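Local coordinates for protein cellulase, glycosyl hydrolase family 5, TPS linker, domain X (Spirochaeta thermophila, PDB 5E9P) that binds cellulose and xylan as a type A carbohydrate-binding module of family 64, probably holding its family 5 cellulase on the substrate, at residues Val37-Trp40 against Leu44-Ile47. Sequence-based numbering, arbitrary orientation.
Sequences VNSW and LLEI
V37 and S39 face L45 and I47 across the interior of a jelly-roll sandwich. The two strands belong to different sheets: their axes come within 8.7 Å, and their chain directions differ by 160°, nearly antiparallel. S39 lies opposite L45 at a CA–CA separation of 7.9 Å. That spacing is too wide for backbone pairing, so each strand bonds within its own sheet, 37-40 to strands 56-58 and 82-85, and 44-47 to strand 70-76. The three residues between them carry the chain from one sheet to the other.

Side chains alone bridge the gap. With its CG anti to the backbone N (chi1 -168°), L45 sends CD2 across to V37 CG1 at 3.7 Å, the closest approach between the two segments, the two side chains meeting at a slant. I47 comes at V37 tip to tip, its extended chain (chi2 175°) placing CD1 4.1 Å from both V37 CG1 and V37 CG2. I72, V83 and I85 add further apolar packing around L45 and V37. S39 brings a hydroxyl into this buried layer, where a hydrogen bond with the backbone N of N54 satisfies it; toward the other sheet, S39 OG merely rests against L45 CD2 at 3.9 Å.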
ATOM      1  N   VAL A  37       2.887   4.357   4.677  1.00  7.55           N
ATOM      2  CA  VAL A  37       1.958   4.336   3.548  1.00  7.08           C
ATOM      3  C   VAL A  37       1.093   5.566   3.697  1.00  7.37           C
ATOM      4  O   VAL A  37       0.582   5.850   4.796  1.00  8.09           O
ATOM      5  CB  VAL A  37       1.094   3.057   3.548  1.00  7.57           C
ATOM      6  CG1 VAL A  37       0.100   3.088   2.414  1.00  8.83           C
ATOM      7  CG2 VAL A  37       1.944   1.804   3.574  1.00  9.04           C
ATOM      8  N   ASN A  38       0.890   6.320   2.614  1.00  7.79           N
ATOM      9  CA  ASN A  38       0.047   7.509   2.646  1.00  7.30           C
ATOM     10  C   ASN A  38      -0.765   7.537   1.374  1.00  6.88           C
ATOM     11  O   ASN A  38      -0.251   7.212   0.299  1.00  8.37           O
ATOM     12  CB  ASN A  38       0.913   8.783   2.765  1.00  8.22           C
ATOM     13  CG  ASN A  38       0.138   9.947   3.245  1.00  8.06           C
ATOM     14  OD1 ASN A  38      -0.703   9.820   4.135  1.00  8.74           O
ATOM     15  ND2 ASN A  38       0.413  11.108   2.734  1.00 11.67           N
ATOM     16  N   SER A  39      -2.043   7.947   1.457  1.00  6.58           N
ATOM     17  CA  SER A  39      -2.861   8.008   0.267  1.00  6.84           C
ATOM     18  C   SER A  39      -3.938   9.054   0.411  1.00  6.81           C
ATOM     19  O   SER A  39      -4.303   9.432   1.537  1.00  7.46           O
ATOM     20  CB  SER A  39      -3.479   6.657  -0.052  1.00  6.58           C
ATOM     21  OG  SER A  39      -4.362   6.192   0.991  1.00  7.62           O
ATOM     22  N   TRP A  40      -4.493   9.483  -0.721  1.00  6.51           N
ATOM     23  CA  TRP A  40      -5.732  10.263  -0.735  1.00  6.96           C
ATOM     24  C   TRP A  40      -6.362  10.127  -2.087  1.00  6.89           C
ATOM     25  O   TRP A  40      -5.774   9.656  -3.068  1.00  7.20           O
ATOM     26  CB  TRP A  40      -5.509  11.730  -0.372  1.00  7.71           C
ATOM     27  CG  TRP A  40      -4.549  12.475  -1.217  1.00  7.51           C
ATOM     28  CD1 TRP A  40      -4.689  12.897  -2.537  1.00  7.81           C
ATOM     29  CD2 TRP A  40      -3.255  12.916  -0.823  1.00  8.48           C
ATOM     30  NE1 TRP A  40      -3.567  13.549  -2.941  1.00  8.21           N
ATOM     31  CE2 TRP A  40      -2.668  13.574  -1.933  1.00  8.32           C
ATOM     32  CE3 TRP A  40      -2.522  12.855   0.386  1.00  9.68           C
ATOM     33  CZ2 TRP A  40      -1.436  14.164  -1.878  1.00 10.15           C
ATOM     34  CZ3 TRP A  40      -1.301  13.422   0.416  1.00 11.19           C
ATOM     35  CH2 TRP A  40      -0.754  14.064  -0.694  1.00 11.35           C
ATOM     36  N   LEU A  44     -10.337   2.827  -2.530  1.00  9.29           N
ATOM     37  CA  LEU A  44      -9.856   1.717  -1.679  1.00  8.80           C
ATOM     38  C   LEU A  44      -8.367   1.665  -1.705  1.00  7.92           C
ATOM     39  O   LEU A  44      -7.747   1.765  -2.764  1.00  8.78           O
ATOM     40  CB  LEU A  44     -10.417   0.403  -2.192  1.00 10.47           C
ATOM     41  CG  LEU A  44     -10.075  -0.848  -1.422  1.00 10.66           C
ATOM     42  CD1 LEU A  44     -10.658  -0.821  -0.022  1.00 12.72           C
ATOM     43  CD2 LEU A  44     -10.539  -2.088  -2.160  1.00 13.31           C
ATOM     44  N   LEU A  45      -7.806   1.441  -0.497  1.00  7.54           N
ATOM     45  CA  LEU A  45      -6.422   0.951  -0.380  1.00  7.29           C
ATOM     46  C   LEU A  45      -6.474  -0.078   0.746  1.00  7.72           C
ATOM     47  O   LEU A  45      -6.597   0.316   1.901  1.00 10.17           O
ATOM     48  CB  LEU A  45      -5.414   2.034  -0.078  1.00  7.09           C
ATOM     49  CG  LEU A  45      -3.947   1.556  -0.255  1.00  7.21           C
ATOM     50  CD1 LEU A  45      -3.592   1.351  -1.704  1.00  8.39           C
ATOM     51  CD2 LEU A  45      -3.008   2.546   0.393  1.00  8.56           C
ATOM     52  N   GLU A  46      -6.428  -1.361   0.372  1.00  7.23           N
ATOM     53  CA  GLU A  46      -6.416  -2.391   1.401  1.00  8.13           C
ATOM     54  C   GLU A  46      -5.101  -3.126   1.340  1.00  6.93           C
ATOM     55  O   GLU A  46      -4.604  -3.412   0.232  1.00  7.98           O
ATOM     56  CB  GLU A  46      -7.626  -3.267   1.356  1.00 10.32           C
ATOM     57  CG  GLU A  46      -7.831  -3.933   0.079  1.00 10.04           C
ATOM     58  CD  GLU A  46      -9.088  -4.826  -0.047  1.00 11.38           C
ATOM     59  OE1 GLU A  46      -9.826  -4.953   0.940  1.00 13.26           O
ATOM     60  OE2 GLU A  46      -9.269  -5.455  -1.148  1.00 12.26           O
ATOM     61  N   ILE A  47      -4.536  -3.396   2.488  1.00  6.59           N
ATOM     62  CA  ILE A  47      -3.237  -4.041   2.582  1.00  6.63           C
ATOM     63  C   ILE A  47      -3.394  -5.224   3.529  1.00  6.78           C
ATOM     64  O   ILE A  47      -3.740  -5.042   4.695  1.00  7.83           O
ATOM     65  CB  ILE A  47      -2.103  -3.084   3.014  1.00  7.04           C
ATOM     66  CG1 ILE A  47      -2.100  -1.848   2.115  1.00  7.67           C
ATOM     67  CG2 ILE A  47      -0.803  -3.872   2.960  1.00  7.87           C
ATOM     68  CD1 ILE A  47      -1.095  -0.788   2.544  1.00  8.95           C
TER